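Local coordinates for cobalamin biosynthesis protein CobN (Mycobacterium tuberculosis, PDB 7C6O) that acts as the large, catalytic subunit of cobaltochelatase, the enzyme that inserts cobalt into the corrin ring during cobalamin biosynthesis, at residues D269-E274 against P315-R320; A976-D981 against R989-R994; Q1177-M1182 against R1218-E1223. All coordinates share one frame; numbering follows the deposited sequence.

Overall arrangement
The three contacts lie far apart, their centres 44 to 54 Å from one another, and share no helix or strand. Contact 1, its centre about 18 Å from that of the chain, and contact 2, farther out on the opposite side of that centre, are both buried and belong to beta-alpha-beta parts of two different mixed sheets. Contact 1 joins two loops through an edge-to-face aromatic pair and an indole-carboxylate hydrogen bond. Contact 2 packs alanines of two consecutive helices against each other and bridges its charges through a water. Contact 3 is only partly buried, lies among helices near the C-terminus, and relies on one arginine spanning between two helices.

Contact 1 (D269-E274 against P315-R320)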
loop_
_atom_site.group_PDB
_atom_site.type_symbol
_atom_site.label_atom_id
_atom_site.label_comp_id
_atom_site.label_asym_id
_atom_site.label_seq_id
_atom_site.Cartn_x
_atom_site.Cartn_y
_atom_site.Cartn_z
ATOM N N ASP A 269 7.382 -19.430 1.222
ATOM C CA ASP A 269 6.954 -20.747 1.681
ATOM C C ASP A 269 7.197 -20.917 3.174
ATOM O O ASP A 269 6.433 -21.616 3.850
ATOM C CB ASP A 269 7.676 -21.847 0.900
ATOM C CG ASP A 269 7.104 -22.052 -0.489
ATOM O OD1 ASP A 269 5.975 -21.582 -0.750
ATOM O OD2 ASP A 269 7.782 -22.696 -1.317
ATOM N N SER A 270 8.241 -20.279 3.706
ATOM C CA SER A 270 8.555 -20.406 5.124
ATOM C C SER A 270 7.520 -19.728 6.013
ATOM O O SER A 270 7.471 -20.018 7.214
ATOM C CB SER A 270 9.943 -19.829 5.411
ATOM O OG SER A 270 9.971 -18.424 5.223
ATOM N N TRP A 271 6.704 -18.832 5.466
ATOM C CA TRP A 271 5.600 -18.234 6.214
ATOM C C TRP A 271 4.402 -19.158 6.043
ATOM O O TRP A 271 3.752 -19.166 4.994
ATOM C CB TRP A 271 5.306 -16.820 5.727
ATOM C CG TRP A 271 4.481 -16.026 6.694
ATOM C CD1 TRP A 271 3.119 -15.940 6.733
ATOM C CD2 TRP A 271 4.967 -15.213 7.768
ATOM N NE1 TRP A 271 2.725 -15.119 7.766
ATOM C CE2 TRP A 271 3.842 -14.661 8.416
ATOM C CE3 TRP A 271 6.242 -14.898 8.246
ATOM C CZ2 TRP A 271 3.955 -13.812 9.516
ATOM C CZ3 TRP A 271 6.352 -14.054 9.339
ATOM C CH2 TRP A 271 5.216 -13.522 9.962
ATOM N N ASN A 272 4.111 -19.947 7.074
ATOM C CA ASN A 272 3.204 -21.083 6.962
ATOM C C ASN A 272 2.014 -20.890 7.889
ATOM O O ASN A 272 2.176 -20.838 9.113
ATOM C CB ASN A 272 3.939 -22.386 7.289
ATOM C CG ASN A 272 3.146 -23.615 6.904
ATOM O OD1 ASN A 272 1.955 -23.716 7.191
ATOM N ND2 ASN A 272 3.805 -24.558 6.241
ATOM N N VAL A 273 0.819 -20.801 7.302
ATOM C CA VAL A 273 -0.421 -20.715 8.066
ATOM C C VAL A 273 -1.356 -21.835 7.629
ATOM O O VAL A 273 -2.581 -21.716 7.754
ATOM C CB VAL A 273 -1.102 -19.343 7.897
ATOM C CG1 VAL A 273 -0.244 -18.237 8.493
ATOM C CG2 VAL A 273 -1.399 -19.067 6.424
ATOM N N GLU A 274 -0.784 -22.929 7.115
ATOM C CA GLU A 274 -1.603 -24.014 6.576
ATOM C C GLU A 274 -2.567 -24.562 7.621
ATOM O O GLU A 274 -3.708 -24.911 7.295
ATOM C CB GLU A 274 -0.712 -25.133 6.034
ATOM C CG GLU A 274 0.033 -24.771 4.763
ATOM N N PRO A 315 0.391 -9.180 10.528
ATOM C CA PRO A 315 -0.811 -10.027 10.401
ATOM C C PRO A 315 -1.349 -10.136 8.979
ATOM O O PRO A 315 -2.012 -11.132 8.665
ATOM C CB PRO A 315 -1.818 -9.342 11.334
ATOM C CG PRO A 315 -0.969 -8.760 12.395
ATOM C CD PRO A 315 0.268 -8.261 11.679
ATOM N N GLU A 316 -1.085 -9.152 8.112
ATOM C CA GLU A 316 -1.465 -9.282 6.706
ATOM C C GLU A 316 -0.742 -10.438 6.025
ATOM O O GLU A 316 -1.262 -11.004 5.054
ATOM C CB GLU A 316 -1.187 -7.976 5.955
ATOM C CG GLU A 316 -2.169 -6.860 6.269
ATOM C CD GLU A 316 -1.784 -5.539 5.623
ATOM O OE1 GLU A 316 -0.631 -5.406 5.154
ATOM O OE2 GLU A 316 -2.639 -4.631 5.591
ATOM N N PHE A 317 0.457 -10.793 6.502
ATOM C CA PHE A 317 1.170 -11.935 5.934
ATOM C C PHE A 317 0.381 -13.226 6.112
ATOM O O PHE A 317 0.548 -14.168 5.328
ATOM C CB PHE A 317 2.550 -12.086 6.581
ATOM C CG PHE A 317 3.594 -11.125 6.070
ATOM C CD1 PHE A 317 3.407 -9.753 6.150
ATOM C CD2 PHE A 317 4.789 -11.601 5.554
ATOM C CE1 PHE A 317 4.381 -8.878 5.698
ATOM C CE2 PHE A 317 5.768 -10.735 5.102
ATOM C CZ PHE A 317 5.563 -9.370 5.172
ATOM N N ASP A 318 -0.469 -13.293 7.142
ATOM C CA ASP A 318 -1.320 -14.451 7.392
ATOM C C ASP A 318 -2.579 -14.477 6.533
ATOM O O ASP A 318 -3.296 -15.485 6.551
ATOM C CB ASP A 318 -1.763 -14.493 8.857
ATOM C CG ASP A 318 -0.674 -14.965 9.799
ATOM O OD1 ASP A 318 0.505 -15.034 9.395
ATOM O OD2 ASP A 318 -1.019 -15.267 10.960
ATOM N N GLY A 319 -2.882 -13.403 5.809
ATOM C CA GLY A 319 -4.161 -13.311 5.129
ATOM C C GLY A 319 -5.312 -12.879 6.009
ATOM O O GLY A 319 -6.473 -13.122 5.663
ATOM N N ARG A 320 -5.030 -12.246 7.140
ATOM C CA ARG A 320 -6.082 -11.783 8.031
ATOM C C ARG A 320 -6.742 -10.522 7.482
ATOM O O ARG A 320 -6.111 -9.711 6.798
ATOM C CB ARG A 320 -5.518 -11.508 9.425
ATOM C CG ARG A 320 -5.013 -12.748 10.140
ATOM C CD ARG A 320 -4.375 -12.390 11.472
ATOM N NE ARG A 320 -3.814 -13.561 12.139
ATOM C CZ ARG A 320 -3.161 -13.525 13.297
ATOM N NH1 ARG A 320 -2.984 -12.372 13.930
ATOM N NH2 ARG A 320 -2.683 -14.644 13.824
#
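W271 meets F317 and D318 in a buried loop-to-loop contact, in which an indole is held by an aspartate at its edge and a phenylalanine over its face. The 269-274 segment runs into helix 274-277, and 315-320 turns from helix 305-313 into strand 321-331. The indole N-H of W271 donates to D318, with NE1 2.8 Å from OD1. The bond is bent to 142°, and the oxygen, approached nearly along its own C-O direction, lies somewhat out of the indole plane. F317 adds a second hold: its CB sits over the pyrrole side of the indole, 3.3 Å from W271 NE1, while its ring turns an edge toward the W271 face with centroids 5.3 Å apart and planes at 58°.

Strands 246-249, 283-289 and 321-331 are successive parallel neighbours in a seven-stranded mixed sheet, so the two loops belong to consecutive beta-alpha-beta crossovers. D318 also ties in the loop after strand 246-249, because its OD2 accepts from the backbone N of A254. V273, at the N-cap position of helix 274-277, lays CG1 against the same carboxylate, 3.5 Å from D318 CG. Just before it, N272 OD1 accepts from E274 N at 2.9 Å in an Asx turn. P259 touches both aromatic side chains, and Y843 stacks on the F317 ring.

Contact 2 (A976-D981 against R989-R994); sequences AHAQAD and RRATTR
A978 and A991 bring two consecutive helices, 973-985 and 988-991, into close contact within the beta-alpha-beta crossover that links the parallel, adjacent strands 935-940 and 995-997 of an eight-stranded mixed sheet. Their CA atoms are only 4.8 Å apart, an approach that the small side chains allow. Each methyl rests against the other residue's carbonyl: A978 CB lies 3.4 Å from A991 O, and A991 CB lies 3.5 Å from A978 O. One turn along helix 973-985, the CB of D981 also reaches the A991 methyl, 4.1 Å from A991 CB.

Beyond the alanines the contact becomes polar. R994, just past the end of helix 988-991, folds back on itself through a bend at its second torsion (chi2 -64°), which returns the guanidinium to the helix it has just left. There NH1 donates to A991 O and, more directly, to T993 O, the latter at 3.0 Å with a bond angle of 160°. The acceptor T993 O lies in the guanidinium plane, although NH1 stands well above the T993 carbonyl plane. NE of R994 forms a salt bridge with D935, which also accepts from ND1 of H977, while the H977 CB packs beside R994 NH2. The carboxylate of D981 has its own partners, with OD1 paired to R1053 and R1049. One water joins the two segments: it donates to D981 OD2 at 2.7 Å and to A991 O at 2.8 Å, and accepts from R994 NH2 at 2.8 Å.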
loop_
_atom_site.group_PDB
_atom_site.type_symbol
_atom_site.label_atom_id
_atom_site.label_comp_id
_atom_site.label_asym_id
_atom_site.label_seq_id
_atom_site.Cartn_x
_atom_site.Cartn_y
_atom_site.Cartn_z
ATOM N N ALA A 976 24.650 23.809 5.910
ATOM C CA ALA A 976 24.758 25.168 5.389
ATOM C C ALA A 976 23.385 25.816 5.250
ATOM O O ALA A 976 23.190 26.975 5.634
ATOM C CB ALA A 976 25.488 25.158 4.047
ATOM N N HIS A 977 22.419 25.076 4.702
ATOM C CA HIS A 977 21.073 25.618 4.551
ATOM C C HIS A 977 20.390 25.782 5.902
ATOM O O HIS A 977 19.703 26.784 6.137
ATOM C CB HIS A 977 20.243 24.716 3.639
ATOM C CG HIS A 977 20.787 24.600 2.250
ATOM N ND1 HIS A 977 20.497 23.535 1.425
ATOM C CD2 HIS A 977 21.601 25.416 1.540
ATOM C CE1 HIS A 977 21.112 23.698 0.266
ATOM N NE2 HIS A 977 21.789 24.831 0.310
ATOM N N ALA A 978 20.565 24.810 6.800
ATOM C CA ALA A 978 19.948 24.900 8.119
ATOM C C ALA A 978 20.493 26.083 8.910
ATOM O O ALA A 978 19.740 26.767 9.614
ATOM C CB ALA A 978 20.157 23.596 8.888
ATOM N N GLN A 979 21.801 26.341 8.810
ATOM C CA GLN A 979 22.377 27.480 9.520
ATOM C C GLN A 979 21.870 28.799 8.949
ATOM O O GLN A 979 21.658 29.763 9.694
ATOM C CB GLN A 979 23.905 27.432 9.470
ATOM C CG GLN A 979 24.532 26.227 10.162
ATOM C CD GLN A 979 23.967 25.978 11.546
ATOM O OE1 GLN A 979 23.096 25.128 11.728
ATOM N NE2 GLN A 979 24.465 26.715 12.530
ATOM N N ALA A 980 21.672 28.864 7.630
ATOM C CA ALA A 980 21.121 30.076 7.032
ATOM C C ALA A 980 19.697 30.323 7.511
ATOM O O ALA A 980 19.321 31.464 7.806
ATOM C CB ALA A 980 21.169 29.980 5.507
ATOM N N ASP A 981 18.887 29.265 7.599
ATOM C CA ASP A 981 17.523 29.417 8.095
ATOM C C ASP A 981 17.510 29.711 9.588
ATOM O O ASP A 981 16.693 30.511 10.061
ATOM C CB ASP A 981 16.710 28.159 7.790
ATOM C CG ASP A 981 16.427 27.992 6.312
ATOM O OD1 ASP A 981 16.742 28.918 5.536
ATOM O OD2 ASP A 981 15.890 26.934 5.927
ATOM N N ARG A 989 14.106 23.472 15.035
ATOM C CA ARG A 989 13.237 22.457 14.444
ATOM C C ARG A 989 12.776 22.867 13.052
ATOM O O ARG A 989 12.723 22.037 12.136
ATOM C CB ARG A 989 12.038 22.195 15.359
ATOM C CG ARG A 989 10.920 21.350 14.739
ATOM C CD ARG A 989 11.287 19.867 14.610
ATOM N NE ARG A 989 12.121 19.595 13.441
ATOM C CZ ARG A 989 12.374 18.378 12.968
ATOM N NH1 ARG A 989 11.853 17.310 13.558
ATOM N NH2 ARG A 989 13.147 18.228 11.900
ATOM N N ARG A 990 12.444 24.147 12.866
ATOM C CA ARG A 990 12.070 24.616 11.535
ATOM C C ARG A 990 13.247 24.528 10.572
ATOM O O ARG A 990 13.074 24.179 9.398
ATOM C CB ARG A 990 11.547 26.051 11.605
ATOM C CG ARG A 990 10.213 26.209 12.315
ATOM C CD ARG A 990 9.682 27.622 12.123
ATOM N NE ARG A 990 9.659 27.981 10.708
ATOM C CZ ARG A 990 9.458 29.211 10.248
ATOM N NH1 ARG A 990 9.261 30.214 11.092
ATOM N NH2 ARG A 990 9.460 29.437 8.942
ATOM N N ALA A 991 14.456 24.828 11.055
ATOM C CA ALA A 991 15.631 24.852 10.191
ATOM C C ALA A 991 16.020 23.471 9.681
ATOM O O ALA A 991 16.723 23.378 8.671
ATOM C CB ALA A 991 16.810 25.485 10.930
ATOM N N THR A 992 15.591 22.401 10.348
ATOM C CA THR A 992 15.888 21.043 9.908
ATOM C C THR A 992 14.673 20.342 9.312
ATOM O O THR A 992 14.707 19.122 9.117
ATOM C CB THR A 992 16.445 20.215 11.066
ATOM O OG1 THR A 992 15.484 20.167 12.128
ATOM C CG2 THR A 992 17.746 20.823 11.577
ATOM N N THR A 993 13.603 21.078 9.026
ATOM C CA THR A 993 12.405 20.485 8.448
ATOM C C THR A 993 12.643 20.212 6.969
ATOM O O THR A 993 13.001 21.122 6.214
ATOM C CB THR A 993 11.204 21.406 8.651
ATOM O OG1 THR A 993 10.929 21.523 10.053
ATOM C CG2 THR A 993 9.978 20.848 7.950
ATOM N N ARG A 994 12.456 18.954 6.562
ATOM C CA ARG A 994 12.662 18.544 5.172
ATOM C C ARG A 994 11.560 17.660 4.607
ATOM O O ARG A 994 11.479 17.531 3.379
ATOM C CB ARG A 994 14.000 17.805 5.022
ATOM C CG ARG A 994 15.234 18.663 5.242
ATOM C CD ARG A 994 15.352 19.750 4.189
ATOM N NE ARG A 994 16.614 20.479 4.300
ATOM C CZ ARG A 994 16.815 21.505 5.122
ATOM N NH1 ARG A 994 15.836 21.927 5.914
ATOM N NH2 ARG A 994 17.996 22.109 5.156
HETATM O O HOH W 1 17.160 24.601 6.232
#

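Contact 3 (Q1177-M1182 against R1218-E1223); sequences QNRTFM and RQVLLE
Helices 1176-1185 and 1211-1226 stand apart where R1179 faces V1220, their CA atoms 9.0 Å from each other, and the space between the two backbones is spanned by side chains. R1179 does most of the reaching. Its CG starts anti to the backbone N (chi1 168°), after which the chain bends at both the second and third torsions and presents the guanidinium broadside to the opposing helix.

V1220 comes from the opposite direction and places its CG2 methyl over the centre of that flat group, 3.6 Å from R1179 CZ and almost equally far from the three nitrogens around it. E1223, one turn farther along the same helix, approaches the rim instead. Its chain is extended beyond CG and crosses R1179 at about a right angle, so that R1179 NH1 donates to E1223 OE1 at 3.3 Å in a salt bridge. The bond is long and bent to 144°, and NH1 comes to OE1 from above the carboxylate, well out of its plane.

This is helix-to-helix packing in the C-terminal, all-helical part of the chain, and 1211-1226 is the last helix. The intervening helix 1187-1203 receives M1182 from one partner and L1221 from the other, while V1220 is backed by V1173 and L1174 of helix 1162-1174. A methyl over one face and a carboxylate at the edge thus use both characters of the arginine: its flat face shields an apolar side chain, and its charge is probably partly balanced by E1223 through a bond whose geometry suggests modest directional strength.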
loop_
_atom_site.group_PDB
_atom_site.type_symbol
_atom_site.label_atom_id
_atom_site.label_comp_id
_atom_site.label_asym_id
_atom_site.label_seq_id
_atom_site.Cartn_x
_atom_site.Cartn_y
_atom_site.Cartn_z
ATOM N N GLN A 1177 -9.190 5.225 -38.646
ATOM C CA GLN A 1177 -9.344 3.950 -37.954
ATOM C C GLN A 1177 -9.527 4.150 -36.454
ATOM O O GLN A 1177 -10.395 3.519 -35.840
ATOM C CB GLN A 1177 -8.143 3.047 -38.231
ATOM C CG GLN A 1177 -8.252 1.672 -37.585
ATOM C CD GLN A 1177 -7.062 0.782 -37.889
ATOM O OE1 GLN A 1177 -6.084 1.218 -38.495
ATOM N NE2 GLN A 1177 -7.142 -0.477 -37.470
ATOM N N ASN A 1178 -8.723 5.022 -35.844
ATOM C CA ASN A 1178 -8.840 5.213 -34.403
ATOM C C ASN A 1178 -10.095 6.000 -34.049
ATOM O O ASN A 1178 -10.734 5.727 -33.027
ATOM C CB ASN A 1178 -7.597 5.907 -33.853
ATOM C CG ASN A 1178 -7.312 5.513 -32.420
ATOM O OD1 ASN A 1178 -6.984 4.359 -32.143
ATOM N ND2 ASN A 1178 -7.448 6.463 -31.498
ATOM N N ARG A 1179 -10.467 6.978 -34.881
ATOM C CA ARG A 1179 -11.694 7.731 -34.635
ATOM C C ARG A 1179 -12.918 6.823 -34.671
ATOM O O ARG A 1179 -13.812 6.937 -33.825
ATOM C CB ARG A 1179 -11.842 8.853 -35.660
ATOM C CG ARG A 1179 -13.218 9.492 -35.651
ATOM C CD ARG A 1179 -13.147 10.945 -35.243
ATOM N NE ARG A 1179 -12.903 11.819 -36.385
ATOM C CZ ARG A 1179 -13.821 12.618 -36.918
ATOM N NH1 ARG A 1179 -15.044 12.658 -36.406
ATOM N NH2 ARG A 1179 -13.514 13.382 -37.955
ATOM N N THR A 1180 -12.982 5.924 -35.657
ATOM C CA THR A 1180 -14.086 4.973 -35.726
ATOM C C THR A 1180 -14.141 4.102 -34.479
ATOM O O THR A 1180 -15.221 3.863 -33.925
ATOM C CB THR A 1180 -13.951 4.105 -36.977
ATOM O OG1 THR A 1180 -14.115 4.919 -38.144
ATOM C CG2 THR A 1180 -14.997 2.995 -36.980
ATOM N N PHE A 1181 -12.982 3.619 -34.026
ATOM C CA PHE A 1181 -12.934 2.817 -32.808
ATOM C C PHE A 1181 -13.392 3.624 -31.598
ATOM O O PHE A 1181 -14.198 3.146 -30.789
ATOM C CB PHE A 1181 -11.516 2.282 -32.600
ATOM C CG PHE A 1181 -11.244 1.818 -31.198
ATOM C CD1 PHE A 1181 -11.776 0.627 -30.732
ATOM C CD2 PHE A 1181 -10.455 2.574 -30.345
ATOM C CE1 PHE A 1181 -11.530 0.199 -29.441
ATOM C CE2 PHE A 1181 -10.202 2.148 -29.053
ATOM C CZ PHE A 1181 -10.742 0.958 -28.602
ATOM N N MET A 1182 -12.884 4.852 -31.456
ATOM C CA MET A 1182 -13.289 5.703 -30.340
ATOM C C MET A 1182 -14.786 5.979 -30.369
ATOM O O MET A 1182 -15.452 5.944 -29.328
ATOM C CB MET A 1182 -12.515 7.022 -30.367
ATOM C CG MET A 1182 -11.010 6.904 -30.168
ATOM S SD MET A 1182 -10.516 6.416 -28.505
ATOM C CE MET A 1182 -11.409 7.607 -27.506
ATOM N N ARG A 1218 -12.474 20.794 -33.461
ATOM C CA ARG A 1218 -13.792 21.335 -33.144
ATOM C C ARG A 1218 -14.895 20.545 -33.838
ATOM O O ARG A 1218 -15.982 20.357 -33.279
ATOM C CB ARG A 1218 -13.862 22.813 -33.529
ATOM C CG ARG A 1218 -12.854 23.688 -32.807
ATOM C CD ARG A 1218 -13.031 25.157 -33.167
ATOM N NE ARG A 1218 -11.943 25.981 -32.644
ATOM C CZ ARG A 1218 -10.958 26.481 -33.385
ATOM N NH1 ARG A 1218 -10.926 26.255 -34.692
ATOM N NH2 ARG A 1218 -10.009 27.217 -32.821
ATOM N N GLN A 1219 -14.636 20.076 -35.062
ATOM C CA GLN A 1219 -15.618 19.249 -35.756
ATOM C C GLN A 1219 -15.850 17.935 -35.020
ATOM O O GLN A 1219 -16.990 17.470 -34.914
ATOM C CB GLN A 1219 -15.162 18.986 -37.193
ATOM C CG GLN A 1219 -16.011 17.969 -37.944
ATOM C CD GLN A 1219 -17.378 18.504 -38.329
ATOM O OE1 GLN A 1219 -17.664 19.691 -38.166
ATOM N NE2 GLN A 1219 -18.230 17.628 -38.849
ATOM N N VAL A 1220 -14.779 17.323 -34.508
ATOM C CA VAL A 1220 -14.924 16.090 -33.735
ATOM C C VAL A 1220 -15.788 16.336 -32.506
ATOM O O VAL A 1220 -16.667 15.528 -32.176
ATOM C CB VAL A 1220 -13.540 15.527 -33.359
ATOM C CG1 VAL A 1220 -13.683 14.339 -32.420
ATOM C CG2 VAL A 1220 -12.769 15.121 -34.612
ATOM N N LEU A 1221 -15.559 17.455 -31.812
ATOM C CA LEU A 1221 -16.415 17.833 -30.692
ATOM C C LEU A 1221 -17.880 17.874 -31.110
ATOM O O LEU A 1221 -18.753 17.348 -30.413
ATOM C CB LEU A 1221 -15.997 19.197 -30.138
ATOM C CG LEU A 1221 -14.829 19.310 -29.163
ATOM C CD1 LEU A 1221 -14.826 20.695 -28.534
ATOM C CD2 LEU A 1221 -14.904 18.234 -28.092
ATOM N N LEU A 1222 -18.161 18.492 -32.260
ATOM C CA LEU A 1222 -19.542 18.686 -32.690
ATOM C C LEU A 1222 -20.200 17.367 -33.079
ATOM O O LEU A 1222 -21.346 17.105 -32.698
ATOM C CB LEU A 1222 -19.584 19.675 -33.855
ATOM C CG LEU A 1222 -20.933 20.332 -34.145
ATOM C CD1 LEU A 1222 -21.390 21.152 -32.948
ATOM C CD2 LEU A 1222 -20.851 21.197 -35.393
ATOM N N GLU A 1223 -19.495 16.523 -33.839
ATOM C CA GLU A 1223 -20.073 15.248 -34.247
ATOM C C GLU A 1223 -20.246 14.302 -33.068
ATOM O O GLU A 1223 -21.193 13.509 -33.048
ATOM C CB GLU A 1223 -19.207 14.588 -35.318
ATOM C CG GLU A 1223 -19.136 15.354 -36.623
ATOM C CD GLU A 1223 -18.326 14.627 -37.677
ATOM O OE1 GLU A 1223 -18.062 13.419 -37.495
ATOM O OE2 GLU A 1223 -17.950 15.263 -38.684
#